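Local coordinates for Phosphoglucomutase/phosphomannomutase family protein (Burkholderia thailandensis, PDB 3UW2) that probably moves a phosphoryl group between positions of a hexose phosphate, as a metal-dependent enzyme of the phosphohexose mutase family, at residues 100-108 with 120-128. Sequence-based numbering, arbitrary orientation.
Sequences PTPVGYFAA and RVDSCIVVT. With EDO (1,2-ethanediol), chain E.
The carbonyl O of Ala-108, just past the end of helix 101-107, is gripped by Arg-120 NH1 at 2.7 Å and by a water at 2.6 Å that also donates to Asp-122 O. NH1 sits well above the carbonyl plane, 65° out of it. The Arg-120 chain, bent at chi2, folds back to bring the guanidinium there; NH1 also donates to a second water, which accepts from Val-121 N as well and lies within hydrogen-bonding distance of Ala-107 O. Backbones come close here too, Ala-108 CA making a CH···O contact of 3.1 Å with Val-121 O. Farther along, the helix runs nearly antiparallel (164°) to strand 124-127, part of the mixed sheet of the alpha/beta/alpha domain I, with Leu-78 and Leu-82 of helix 75-88 on the sheet's other face. Cys-124 SG, 3.9 Å from Ala-108 CB, meets the Tyr-105 ring at its edge, 5.3 Å from the centroid. Gly-104 brings bare backbone over Val-126, its CA lying 4.3 Å from CG2. At the helix start, Val-126 CG1, anti to the backbone N (chi1 -176°), reaches Thr-101 OG1 at 3.5 Å. That hydroxyl is hydrogen-bonded to Asp-266, a zinc ligand, placing this end of the contact beside the metal site.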
ATOM      1  N   PRO A 100      -8.182   5.032   9.477  1.00 26.79           N
ATOM      2  CA  PRO A 100      -7.271   4.362   8.519  1.00 24.67           C
ATOM      3  C   PRO A 100      -6.403   5.400   7.796  1.00 25.35           C
ATOM      4  O   PRO A 100      -6.808   6.593   7.671  1.00 24.00           O
ATOM      5  CB  PRO A 100      -8.255   3.736   7.492  1.00 25.36           C
ATOM      6  CG  PRO A 100      -9.462   3.394   8.359  1.00 24.91           C
ATOM      7  CD  PRO A 100      -9.594   4.691   9.195  1.00 24.42           C
ATOM      8  N   THR A 101      -5.189   5.013   7.472  1.00 22.88           N
ATOM      9  CA  THR A 101      -4.237   5.841   6.718  1.00 24.26           C
ATOM     10  C   THR A 101      -4.819   6.574   5.480  1.00 25.00           C
ATOM     11  O   THR A 101      -4.679   7.803   5.395  1.00 28.60           O
ATOM     12  CB  THR A 101      -3.023   4.947   6.311  1.00 26.29           C
ATOM     13  OG1 THR A 101      -2.249   4.743   7.496  1.00 26.87           O
ATOM     14  CG2 THR A 101      -2.103   5.620   5.313  1.00 25.77           C
ATOM     15  N   PRO A 102      -5.584   5.884   4.594  1.00 24.90           N
ATOM     16  CA  PRO A 102      -6.073   6.607   3.439  1.00 25.98           C
ATOM     17  C   PRO A 102      -7.101   7.639   3.866  1.00 26.80           C
ATOM     18  O   PRO A 102      -7.390   8.529   3.087  1.00 26.35           O
ATOM     19  CB  PRO A 102      -6.758   5.528   2.557  1.00 25.06           C
ATOM     20  CG  PRO A 102      -7.007   4.432   3.490  1.00 26.83           C
ATOM     21  CD  PRO A 102      -6.020   4.478   4.595  1.00 24.69           C
ATOM     22  N   VAL A 103      -7.666   7.533   5.072  1.00 26.25           N
ATOM     23  CA  VAL A 103      -8.592   8.618   5.525  1.00 24.55           C
ATOM     24  C   VAL A 103      -7.802   9.927   5.845  1.00 24.79           C
ATOM     25  O   VAL A 103      -8.272  11.038   5.596  1.00 25.56           O
ATOM     26  CB  VAL A 103      -9.498   8.154   6.734  1.00 27.16           C
ATOM     27  CG1 VAL A 103     -10.416   9.306   7.228  1.00 25.12           C
ATOM     28  CG2 VAL A 103     -10.352   6.982   6.246  1.00 28.02           C
ATOM     29  N   GLY A 104      -6.618   9.794   6.430  1.00 25.32           N
ATOM     30  CA  GLY A 104      -5.691  10.929   6.597  1.00 25.28           C
ATOM     31  C   GLY A 104      -5.320  11.496   5.192  1.00 25.52           C
ATOM     32  O   GLY A 104      -5.369  12.739   4.985  1.00 27.35           O
ATOM     33  N   TYR A 105      -5.058  10.625   4.206  1.00 24.22           N
ATOM     34  CA  TYR A 105      -4.778  11.094   2.827  1.00 25.96           C
ATOM     35  C   TYR A 105      -5.994  11.851   2.294  1.00 24.99           C
ATOM     36  O   TYR A 105      -5.876  12.899   1.652  1.00 28.08           O
ATOM     37  CB  TYR A 105      -4.504   9.936   1.862  1.00 23.60           C
ATOM     38  CG  TYR A 105      -3.276   9.117   2.165  1.00 25.18           C
ATOM     39  CD1 TYR A 105      -2.209   9.598   2.964  1.00 24.36           C
ATOM     40  CD2 TYR A 105      -3.171   7.818   1.634  1.00 27.23           C
ATOM     41  CE1 TYR A 105      -1.040   8.761   3.185  1.00 25.33           C
ATOM     42  CE2 TYR A 105      -2.043   7.054   1.822  1.00 26.16           C
ATOM     43  CZ  TYR A 105      -0.989   7.503   2.607  1.00 25.44           C
ATOM     44  OH  TYR A 105       0.111   6.580   2.798  1.00 25.91           O
ATOM     45  N   PHE A 106      -7.181  11.331   2.611  1.00 25.22           N
ATOM     46  CA  PHE A 106      -8.395  11.931   2.079  1.00 26.61           C
ATOM     47  C   PHE A 106      -8.544  13.336   2.713  1.00 26.33           C
ATOM     48  O   PHE A 106      -8.942  14.310   2.013  1.00 27.52           O
ATOM     49  CB  PHE A 106      -9.595  11.039   2.398  1.00 25.23           C
ATOM     50  CG  PHE A 106     -10.958  11.703   2.114  1.00 27.60           C
ATOM     51  CD1 PHE A 106     -11.474  11.743   0.826  1.00 27.51           C
ATOM     52  CD2 PHE A 106     -11.710  12.263   3.137  1.00 27.62           C
ATOM     53  CE1 PHE A 106     -12.722  12.296   0.564  1.00 29.69           C
ATOM     54  CE2 PHE A 106     -12.974  12.890   2.866  1.00 28.79           C
ATOM     55  CZ  PHE A 106     -13.471  12.890   1.597  1.00 29.65           C
ATOM     56  N   ALA A 107      -8.261  13.451   4.026  1.00 24.14           N
ATOM     57  CA  ALA A 107      -8.330  14.784   4.689  1.00 26.07           C
ATOM     58  C   ALA A 107      -7.328  15.786   4.032  1.00 25.66           C
ATOM     59  O   ALA A 107      -7.570  16.943   3.999  1.00 25.66           O
ATOM     60  CB  ALA A 107      -8.049  14.663   6.213  1.00 24.80           C
ATOM     61  N   ALA A 108      -6.213  15.288   3.488  1.00 25.78           N
ATOM     62  CA  ALA A 108      -5.213  16.130   2.866  1.00 25.70           C
ATOM     63  C   ALA A 108      -5.580  16.347   1.364  1.00 27.36           C
ATOM     64  O   ALA A 108      -4.866  17.043   0.628  1.00 28.16           O
ATOM     65  CB  ALA A 108      -3.819  15.490   3.035  1.00 26.53           C
ATOM     66  N   ARG A 120      -8.240  24.239   3.173  1.00 35.55           N
ATOM     67  CA  ARG A 120      -7.638  23.183   2.415  1.00 40.05           C
ATOM     68  C   ARG A 120      -6.244  22.921   3.005  1.00 34.88           C
ATOM     69  O   ARG A 120      -5.449  23.877   3.153  1.00 34.78           O
ATOM     70  CB  ARG A 120      -7.608  23.644   0.948  1.00 40.89           C
ATOM     71  CG  ARG A 120      -7.134  22.597  -0.053  1.00 43.78           C
ATOM     72  CD  ARG A 120      -8.014  21.349  -0.222  1.00 44.33           C
ATOM     73  NE  ARG A 120      -7.372  20.549  -1.274  1.00 43.10           N
ATOM     74  CZ  ARG A 120      -6.404  19.657  -1.047  1.00 42.09           C
ATOM     75  NH1 ARG A 120      -6.034  19.394   0.198  1.00 35.13           N
ATOM     76  NH2 ARG A 120      -5.823  19.018  -2.073  1.00 41.48           N
ATOM     77  N   VAL A 121      -5.927  21.669   3.371  1.00 34.64           N
ATOM     78  CA  VAL A 121      -4.626  21.394   4.007  1.00 29.43           C
ATOM     79  C   VAL A 121      -3.967  20.230   3.284  1.00 31.37           C
ATOM     80  O   VAL A 121      -4.417  19.104   3.426  1.00 29.87           O
ATOM     81  CB  VAL A 121      -4.781  21.052   5.520  1.00 29.87           C
ATOM     82  CG1 VAL A 121      -3.430  20.747   6.189  1.00 26.63           C
ATOM     83  CG2 VAL A 121      -5.473  22.163   6.330  1.00 29.23           C
ATOM     84  N   ASP A 122      -2.885  20.455   2.558  1.00 29.42           N
ATOM     85  CA  ASP A 122      -2.449  19.435   1.647  1.00 29.75           C
ATOM     86  C   ASP A 122      -1.213  18.676   2.104  1.00 30.53           C
ATOM     87  O   ASP A 122      -0.616  17.914   1.315  1.00 30.97           O
ATOM     88  CB  ASP A 122      -2.303  19.984   0.210  1.00 31.23           C
ATOM     89  CG  ASP A 122      -1.174  20.995   0.065  1.00 32.63           C
ATOM     90  OD1 ASP A 122      -0.640  21.456   1.067  1.00 30.85           O
ATOM     91  OD2 ASP A 122      -0.837  21.320  -1.083  1.00 37.95           O
ATOM     92  N   SER A 123      -0.855  18.792   3.382  1.00 28.27           N
ATOM     93  CA  SER A 123       0.206  17.866   3.902  1.00 26.98           C
ATOM     94  C   SER A 123      -0.391  17.024   5.044  1.00 25.93           C
ATOM     95  O   SER A 123      -1.313  17.481   5.693  1.00 27.01           O
ATOM     96  CB  SER A 123       1.395  18.688   4.416  1.00 26.49           C
ATOM     97  OG  SER A 123       1.893  19.491   3.357  1.00 28.64           O
ATOM     98  N   CYS A 124       0.089  15.798   5.286  1.00 27.49           N
ATOM     99  CA  CYS A 124      -0.420  15.037   6.448  1.00 26.10           C
ATOM    100  C   CYS A 124       0.611  14.109   6.924  1.00 27.78           C
ATOM    101  O   CYS A 124       1.493  13.712   6.133  1.00 27.59           O
ATOM    102  CB  CYS A 124      -1.665  14.203   6.138  1.00 30.23           C
ATOM    103  SG  CYS A 124      -1.433  12.945   4.853  1.00 36.08           S
ATOM    104  N   ILE A 125       0.481  13.709   8.178  1.00 24.92           N
ATOM    105  CA  ILE A 125       1.353  12.667   8.686  1.00 26.80           C
ATOM    106  C   ILE A 125       0.432  11.683   9.417  1.00 26.24           C
ATOM    107  O   ILE A 125      -0.380  12.086  10.224  1.00 27.38           O
ATOM    108  CB  ILE A 125       2.379  13.226   9.682  1.00 26.10           C
ATOM    109  CG1 ILE A 125       3.272  14.250   8.991  1.00 23.89           C
ATOM    110  CG2 ILE A 125       3.220  12.084  10.248  1.00 24.08           C
ATOM    111  CD1 ILE A 125       4.116  15.056   9.994  1.00 25.10           C
ATOM    112  N   VAL A 126       0.544  10.408   9.107  1.00 25.52           N
ATOM    113  CA  VAL A 126      -0.253   9.420   9.777  1.00 24.26           C
ATOM    114  C   VAL A 126       0.700   8.664  10.689  1.00 25.51           C
ATOM    115  O   VAL A 126       1.755   8.165  10.237  1.00 23.75           O
ATOM    116  CB  VAL A 126      -1.025   8.495   8.787  1.00 25.85           C
ATOM    117  CG1 VAL A 126      -1.930   7.527   9.601  1.00 24.80           C
ATOM    118  CG2 VAL A 126      -1.929   9.332   7.825  1.00 25.10           C
ATOM    119  N   VAL A 127       0.372   8.595  11.990  1.00 24.07           N
ATOM    120  CA  VAL A 127       1.267   7.781  12.875  1.00 22.96           C
ATOM    121  C   VAL A 127       0.768   6.325  12.835  1.00 24.84           C
ATOM    122  O   VAL A 127      -0.324   6.027  13.380  1.00 24.34           O
ATOM    123  CB  VAL A 127       1.130   8.335  14.326  1.00 22.90           C
ATOM    124  CG1 VAL A 127       2.078   7.598  15.286  1.00 22.25           C
ATOM    125  CG2 VAL A 127       1.421   9.865  14.330  1.00 23.30           C
ATOM    126  N   THR A 128       1.538   5.382  12.246  1.00 23.80           N
ATOM    127  CA  THR A 128       1.026   4.089  12.096  1.00 23.44           C
ATOM    128  C   THR A 128       2.247   3.156  11.920  1.00 25.40           C
ATOM    129  O   THR A 128       3.302   3.565  11.400  1.00 24.72           O
ATOM    130  CB  THR A 128       0.083   3.926  10.866  1.00 24.18           C
ATOM    131  OG1 THR A 128      -0.213   2.521  10.702  1.00 28.91           O
ATOM    132  CG2 THR A 128       0.797   4.388   9.623  1.00 22.71           C
TER
HETATM  133  C1  EDO E 468      -9.373  21.960  -4.338  1.00 64.50           C
HETATM  134  O1  EDO E 468      -8.874  22.085  -3.005  1.00 59.35           O
HETATM  135  C2  EDO E 468      -8.200  21.520  -5.189  1.00 64.96           C
HETATM  136  O2  EDO E 468      -7.690  20.255  -4.745  1.00 60.88           O
HETATM  137  O   HOH W   1      -7.532  19.505   2.843  1.00 29.62           O
HETATM  138  O   HOH W   2      -2.536  16.135  -0.176  1.00 36.05           O
HETATM  139  O   HOH W   3      -3.384  17.474  -2.293  1.00 50.09           O